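Long-range contacts in chitinase (Paenibacillus sp. FPU-7, PDB 5GZT), which probably hydrolyses internal beta-1,4 linkages between N-acetylglucosamine units of chitin and chitodextrins, as a family 18 endochitinase: residues His497-Ser502 with Asp583-Pro588; Glu600-Ala605 with His632-Thr637; Gly488-Ala493 with Tyr534-Gln539. One frame throughout, in Å; residues are numbered along the deposited sequence.

Interaction 1 (His497-Ser502 with Asp583-Pro588)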
# COMPACT_ATOMS: atom_id res chain seq x y z
N HIS B 497 19.56 2.12 8.64
CA HIS B 497 19.05 0.84 8.10
C HIS B 497 17.99 0.97 7.01
O HIS B 497 17.75 -0.02 6.29
CB HIS B 497 18.59 -0.10 9.25
CG HIS B 497 17.12 -0.20 9.49
ND1 HIS B 497 16.47 0.48 10.51
CD2 HIS B 497 16.21 -1.03 8.96
CE1 HIS B 497 15.20 0.13 10.52
NE2 HIS B 497 15.03 -0.82 9.61
N THR B 498 17.35 2.14 6.91
CA THR B 498 16.23 2.28 6.01
C THR B 498 16.17 3.71 5.44
O THR B 498 15.13 4.23 5.13
CB THR B 498 14.91 1.76 6.60
OG1 THR B 498 13.90 1.65 5.55
CG2 THR B 498 14.40 2.66 7.74
N ALA B 499 17.34 4.30 5.24
CA ALA B 499 17.36 5.69 4.75
C ALA B 499 16.93 5.88 3.32
O ALA B 499 17.13 4.98 2.49
CB ALA B 499 18.76 6.23 4.91
N VAL B 500 16.38 7.06 3.03
CA VAL B 500 15.97 7.38 1.69
C VAL B 500 17.21 7.57 0.76
O VAL B 500 17.18 7.09 -0.35
CB VAL B 500 15.15 8.68 1.62
CG1 VAL B 500 14.64 8.90 0.24
CG2 VAL B 500 13.96 8.66 2.52
N TYR B 501 18.18 8.36 1.17
CA TYR B 501 19.37 8.67 0.37
C TYR B 501 20.65 8.17 1.01
O TYR B 501 20.75 8.07 2.26
CB TYR B 501 19.52 10.20 0.08
CG TYR B 501 18.33 10.81 -0.61
CD1 TYR B 501 18.11 10.67 -1.99
CD2 TYR B 501 17.33 11.44 0.14
CE1 TYR B 501 16.98 11.20 -2.61
CE2 TYR B 501 16.18 11.95 -0.46
CZ TYR B 501 15.99 11.81 -1.80
OH TYR B 501 14.84 12.30 -2.30
N SER B 502 21.66 7.91 0.15
CA SER B 502 22.99 7.54 0.63
C SER B 502 23.77 8.82 0.83
O SER B 502 24.08 9.54 -0.12
CB SER B 502 23.75 6.68 -0.40
OG SER B 502 23.05 5.54 -0.76
N ASP B 583 20.42 15.10 7.58
CA ASP B 583 19.76 15.87 6.56
C ASP B 583 20.21 15.59 5.12
O ASP B 583 19.66 16.18 4.24
CB ASP B 583 19.91 17.38 6.76
CG ASP B 583 18.73 18.15 6.10
OD1 ASP B 583 17.49 17.75 6.06
OD2 ASP B 583 19.08 19.20 5.65
N THR B 584 21.16 14.71 4.92
CA THR B 584 21.48 14.23 3.55
C THR B 584 20.76 12.89 3.34
O THR B 584 19.99 12.73 2.34
CB THR B 584 22.97 14.04 3.47
OG1 THR B 584 23.61 15.27 3.77
CG2 THR B 584 23.38 13.55 2.10
N ALA B 585 20.86 11.95 4.31
CA ALA B 585 20.13 10.71 4.15
C ALA B 585 18.64 10.86 4.29
O ALA B 585 17.89 10.04 3.77
CB ALA B 585 20.59 9.70 5.19
N LYS B 586 18.19 11.90 5.01
CA LYS B 586 16.75 12.10 5.37
C LYS B 586 16.24 11.00 6.32
O LYS B 586 15.22 10.43 6.08
CB LYS B 586 15.84 12.29 4.20
CG LYS B 586 16.35 13.34 3.22
CD LYS B 586 16.52 14.77 3.79
CE LYS B 586 16.88 15.71 2.63
NZ LYS B 586 17.11 17.00 3.23
N ALA B 587 16.97 10.75 7.40
CA ALA B 587 16.68 9.71 8.34
C ALA B 587 16.97 10.15 9.78
O ALA B 587 18.01 10.76 10.06
CB ALA B 587 17.53 8.48 8.07
N PRO B 588 16.14 9.71 10.71
CA PRO B 588 16.37 10.04 12.10
C PRO B 588 17.11 8.89 12.80
O PRO B 588 17.03 7.74 12.34
CB PRO B 588 14.95 10.09 12.65
CG PRO B 588 14.29 8.88 11.90
CD PRO B 588 14.93 8.90 10.52
O HOH W 1 15.07 7.95 5.53
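Tyr501 meets the turn at Ala585 and Lys586 with both its backbone and its ring. Its amide N donates to Ala585 O at 3.1 Å along an almost straight path (168° at the hydrogen), and Tyr501 O receives a CA-H...O contact from Ala585 CA. With CG anti to its own carbonyl carbon (chi1 -56°), the phenol ring swings over the turn and presents its edge to Lys586: Tyr501 CD2 lies 3.7 Å from Lys586 CG, near the ring plane. Val500 CG1 packs on one ring face. One step back along the loop, Ala499 CB rests on Ala585 CB at 3.9 Å and on Ala587 CB at 4.1 Å, a small apolar patch, while a water accepts from Val500 N and donates to Lys586 O. Behind this first shell, the lysine chain bends at chi2 (-61°) and then runs extended, so that Lys586 NZ turns back to Asp583, donating to Asp583 O at 2.9 Å and forming a salt bridge with Asp583 OD1 at 3.0 Å, weak as a hydrogen bond. With an alanine in place of Lys586, the ring edge of Tyr501 would probably lose its aliphatic neighbour, and Asp583 both its charged mate and the donor to its carbonyl. The turn ends in a G1 beta bulge, Lys586 and Ala587 both facing Asp582; Asp582 OD1 accepts from Thr584 N and Ala585 N. The turn links antiparallel strands 578-582 and 587-591 in the sheet following barrel strand 527-532, consistent with the insertion domain of family 18 chitinases. Residues 497-502 lie in the loop between barrel strand 478-481 and helix 510-519, where Tyr501 touches Asp511; Val500 and Lys586 both lean on Tyr607 of helix 602-614.

Interaction 2 (Glu600-Ala605 with His632-Thr637)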
# COMPACT_ATOMS: atom_id res chain seq x y z
N GLU B 600 12.77 4.87 11.49
CA GLU B 600 11.93 5.46 10.49
C GLU B 600 10.85 6.21 11.35
O GLU B 600 10.30 5.64 12.28
CB GLU B 600 11.18 4.36 9.82
CG GLU B 600 10.31 4.79 8.68
CD GLU B 600 11.06 4.78 7.31
OE1 GLU B 600 11.77 5.75 7.03
OE2 GLU B 600 10.93 3.81 6.53
N ASP B 601 10.56 7.47 11.00
CA ASP B 601 9.59 8.30 11.77
C ASP B 601 8.75 9.07 10.77
O ASP B 601 8.70 8.72 9.56
CB ASP B 601 10.36 9.18 12.78
CG ASP B 601 11.04 10.40 12.17
OD1 ASP B 601 11.11 10.49 10.90
OD2 ASP B 601 11.61 11.25 12.98
N THR B 602 8.08 10.12 11.26
CA THR B 602 7.18 10.84 10.51
C THR B 602 7.89 11.57 9.39
O THR B 602 7.30 11.76 8.28
CB THR B 602 6.38 11.79 11.39
OG1 THR B 602 7.25 12.54 12.18
CG2 THR B 602 5.46 11.03 12.30
N ALA B 603 9.04 12.12 9.71
CA ALA B 603 9.80 12.86 8.71
C ALA B 603 10.40 11.98 7.58
O ALA B 603 10.32 12.33 6.40
CB ALA B 603 10.91 13.69 9.38
N SER B 604 11.02 10.84 7.94
CA SER B 604 11.61 9.94 6.97
C SER B 604 10.48 9.34 6.11
O SER B 604 10.69 9.22 4.88
CB SER B 604 12.52 8.86 7.58
OG SER B 604 11.79 7.88 8.28
N ALA B 605 9.32 9.02 6.70
CA ALA B 605 8.19 8.59 5.94
C ALA B 605 7.78 9.66 4.90
O ALA B 605 7.50 9.29 3.75
CB ALA B 605 7.02 8.15 6.75
N HIS B 632 -1.40 5.36 15.08
CA HIS B 632 -0.94 4.95 13.77
C HIS B 632 -0.25 6.05 13.03
O HIS B 632 -0.62 6.29 11.87
CB HIS B 632 -2.21 4.51 12.94
CG HIS B 632 -3.01 3.44 13.62
ND1 HIS B 632 -2.55 2.15 13.75
CD2 HIS B 632 -4.21 3.49 14.27
CE1 HIS B 632 -3.44 1.42 14.40
NE2 HIS B 632 -4.46 2.20 14.71
N GLU B 633 0.66 6.80 13.67
CA GLU B 633 1.12 7.99 12.98
C GLU B 633 1.91 7.71 11.68
O GLU B 633 1.93 8.58 10.82
CB GLU B 633 1.91 8.97 13.88
CG GLU B 633 3.28 8.58 14.30
CD GLU B 633 3.89 9.52 15.30
OE1 GLU B 633 3.34 10.59 15.48
OE2 GLU B 633 4.95 9.18 15.88
N LEU B 634 2.63 6.60 11.62
CA LEU B 634 3.39 6.28 10.41
C LEU B 634 2.48 5.91 9.24
O LEU B 634 2.63 6.47 8.12
CB LEU B 634 4.46 5.20 10.64
CG LEU B 634 5.54 5.59 11.73
CD1 LEU B 634 6.61 4.58 11.79
CD2 LEU B 634 6.19 6.94 11.51
N ALA B 635 1.57 5.00 9.48
CA ALA B 635 0.53 4.71 8.49
C ALA B 635 -0.20 5.95 8.05
O ALA B 635 -0.33 6.16 6.86
CB ALA B 635 -0.44 3.66 9.00
N ASN B 636 -0.61 6.82 8.98
CA ASN B 636 -1.36 8.01 8.57
C ASN B 636 -0.53 8.99 7.77
O ASN B 636 -1.06 9.70 6.85
CB ASN B 636 -1.90 8.77 9.79
CG ASN B 636 -2.95 8.01 10.55
OD1 ASN B 636 -3.51 7.02 10.06
ND2 ASN B 636 -3.15 8.41 11.80
N THR B 637 0.75 9.10 8.13
CA THR B 637 1.65 10.01 7.44
C THR B 637 1.85 9.58 6.00
O THR B 637 1.85 10.42 5.01
CB THR B 637 3.07 10.05 8.14
OG1 THR B 637 2.97 10.50 9.50
CG2 THR B 637 3.97 10.93 7.40
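Thr602 and Leu634 join the first turns of helices 602-614 and 633-642, two outer helices of the family 18 TIM barrel that come just before and after strand 619-623. Thr602 CG2 points at the carboxyl end of Glu633, 3.7 Å from Glu633 CD, the two side chains meeting at a slant. Against Thr637 it stands at about a right angle, Thr602 CG2 lying 3.8 Å from Thr637 OG1. The polar ends look elsewhere: Glu633 OE2 is held by Tyr564 and Arg712, and Thr602 OG1 by Thr682, tying both helix starts to the immunoglobulin-like region. Leu634 reaches across with CD2, 3.4 Å from Asp601 C, and so packs on backbone where helix 602-614 begins. That start is fixed by a capping box: Asp601 OD1 accepts from Ser604 N at 3.0 Å nearly along its C-O axis, and Ser604 OG accepts from Asp601 N. Thr637 has CG2 anti to its backbone N, which places this methyl 3.5 Å from Thr602 O and also close to Ala605 CB. Its hydroxyl bonds within its own helix: Thr637 OG1 donates to Glu633 O at 2.6 Å, on the opposite face of that carbonyl from Thr637 N.

Interaction 3 (Gly488-Ala493 with Tyr534-Gln539)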
# COMPACT_ATOMS: atom_id res chain seq x y z
N GLY B 488 23.15 -2.69 10.04
CA GLY B 488 22.66 -3.34 11.30
C GLY B 488 23.79 -3.70 12.19
O GLY B 488 24.93 -3.47 11.79
N GLY B 489 23.52 -4.21 13.40
CA GLY B 489 24.58 -4.49 14.36
C GLY B 489 25.71 -5.46 13.91
O GLY B 489 26.73 -5.58 14.59
N TRP B 490 25.48 -6.15 12.81
CA TRP B 490 26.48 -6.96 12.11
C TRP B 490 27.58 -6.16 11.49
O TRP B 490 28.66 -6.71 11.30
CB TRP B 490 25.85 -7.79 11.01
CG TRP B 490 24.95 -7.06 10.06
CD1 TRP B 490 25.32 -6.44 8.89
CD2 TRP B 490 23.54 -6.88 10.20
NE1 TRP B 490 24.21 -5.93 8.29
CE2 TRP B 490 23.11 -6.15 9.08
CE3 TRP B 490 22.59 -7.24 11.18
CZ2 TRP B 490 21.77 -5.76 8.89
CZ3 TRP B 490 21.25 -6.88 11.01
CH2 TRP B 490 20.86 -6.14 9.84
N ASP B 491 27.32 -4.88 11.21
CA ASP B 491 28.31 -3.94 10.71
C ASP B 491 29.18 -3.47 11.86
O ASP B 491 28.70 -3.22 13.00
CB ASP B 491 27.68 -2.74 9.96
CG ASP B 491 26.98 -3.13 8.77
OD1 ASP B 491 27.48 -4.07 8.10
OD2 ASP B 491 25.96 -2.48 8.34
N PRO B 492 30.48 -3.31 11.57
CA PRO B 492 31.37 -2.83 12.58
C PRO B 492 31.16 -1.35 12.97
O PRO B 492 31.66 -0.97 14.03
CB PRO B 492 32.77 -2.99 11.94
CG PRO B 492 32.51 -3.13 10.50
CD PRO B 492 31.17 -3.74 10.34
N ALA B 493 30.48 -0.53 12.14
CA ALA B 493 30.16 0.87 12.54
C ALA B 493 28.70 1.12 12.24
O ALA B 493 28.06 0.36 11.45
CB ALA B 493 31.08 1.89 11.81
N TYR B 534 10.20 -0.32 12.61
CA TYR B 534 11.10 -0.78 13.63
C TYR B 534 12.49 -0.23 13.37
O TYR B 534 12.76 0.37 12.29
CB TYR B 534 11.07 -2.33 13.72
CG TYR B 534 11.71 -2.95 12.50
CD1 TYR B 534 11.01 -3.13 11.34
CD2 TYR B 534 13.07 -3.24 12.50
CE1 TYR B 534 11.66 -3.60 10.16
CE2 TYR B 534 13.70 -3.74 11.35
CZ TYR B 534 12.97 -3.91 10.18
OH TYR B 534 13.62 -4.36 9.07
N SER B 535 13.34 -0.29 14.38
CA SER B 535 14.67 0.21 14.33
C SER B 535 15.71 -0.93 14.30
O SER B 535 15.40 -2.06 14.73
CB SER B 535 14.95 1.01 15.57
OG SER B 535 14.77 0.23 16.74
N ARG B 536 16.92 -0.58 13.91
CA ARG B 536 18.12 -1.42 14.09
C ARG B 536 18.96 -0.71 15.11
O ARG B 536 19.08 0.55 15.04
CB ARG B 536 18.90 -1.63 12.79
CG ARG B 536 18.19 -2.56 11.85
CD ARG B 536 18.54 -4.03 12.27
NE ARG B 536 17.67 -4.99 11.61
CZ ARG B 536 17.55 -6.25 12.00
NH1 ARG B 536 18.33 -6.74 12.94
NH2 ARG B 536 16.67 -6.99 11.43
N VAL B 537 19.54 -1.49 16.04
CA VAL B 537 20.19 -1.05 17.22
C VAL B 537 21.63 -1.51 17.21
O VAL B 537 21.89 -2.66 16.77
CB VAL B 537 19.48 -1.64 18.47
CG1 VAL B 537 20.09 -1.16 19.73
CG2 VAL B 537 18.01 -1.21 18.52
N TRP B 538 22.55 -0.65 17.66
CA TRP B 538 23.91 -1.02 17.99
C TRP B 538 24.20 -0.63 19.43
O TRP B 538 23.87 0.49 19.84
CB TRP B 538 24.93 -0.28 17.16
CG TRP B 538 25.12 -0.64 15.74
CD1 TRP B 538 26.28 -1.18 15.16
CD2 TRP B 538 24.25 -0.33 14.64
NE1 TRP B 538 26.13 -1.24 13.82
CE2 TRP B 538 24.92 -0.71 13.46
CE3 TRP B 538 23.01 0.32 14.53
CZ2 TRP B 538 24.36 -0.52 12.18
CZ3 TRP B 538 22.43 0.48 13.29
CH2 TRP B 538 23.13 0.09 12.11
N GLN B 539 24.79 -1.56 20.20
CA GLN B 539 25.27 -1.27 21.56
C GLN B 539 26.75 -1.08 21.58
O GLN B 539 27.45 -1.36 20.58
CB GLN B 539 24.84 -2.41 22.51
CG GLN B 539 23.34 -2.41 22.75
CD GLN B 539 22.88 -3.41 23.79
OE1 GLN B 539 23.54 -4.43 24.05
NE2 GLN B 539 21.70 -3.15 24.34
O HOH W 2 21.11 -4.35 14.56
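Gly488 sets its peptide, tilted, over one face of the Trp538 indole: Gly488 C sits 3.1 Å above the ring plane, toward the rim, and Gly488 O is 3.0 Å from Trp538 CZ2, tight packing. Its CA meanwhile underlies one face of Trp490. Gly489 continues over the same face of Trp538, its CA making a CH-pi contact 3.8 Å from the centroid of the five-membered ring; a water bridges Gly489 N and Val537 O. These glycines open a type I turn, closed by Asp491 N to Gly488 O, in the loop after barrel strand 478-481. It packs on strand 534-538, in the five-stranded antiparallel sheet that is probably part of the family's insertion domain. Trp490 takes chi1 50°, setting CG between the backbone N and carbonyl carbon, and brings its ring edge over a face of the Arg536 guanidinium, CZ3 being 3.5 Å from Arg536 NH1 with the planes 63° apart. Arg536 NE is salt-bridged to Asp485. At Asp491 the backbone O lies in the plane of the Trp538 ring, at its edge, and receives a weak bond from Trp538 NE1 at 3.3 Å, while its OD2 accepts from Gly488 N and His487 ND1.

In the fold
Interactions 1 and 3 bring different parts of the loop after strand 478-481 onto the same antiparallel sheet, and they touch where His497 packs on Tyr534, Ser535 and Arg536. Interaction 2 belongs to the barrel wall instead, closer to the centre of the chain, and meets interaction 1 through Pro588 against Asp601 and Ser604; interaction 3 stays about 5 Å from interaction 2 at the nearest atoms. All three are partly buried, but interactions 1 and 3 each include an exposed residue, Thr584 and Trp490. Chemistry follows place: helix against helix uses methyl groups without a crossing hydrogen bond, whereas interaction 1 has a backbone bond, interaction 3 a weak indole N-H bond, and both a bridging water.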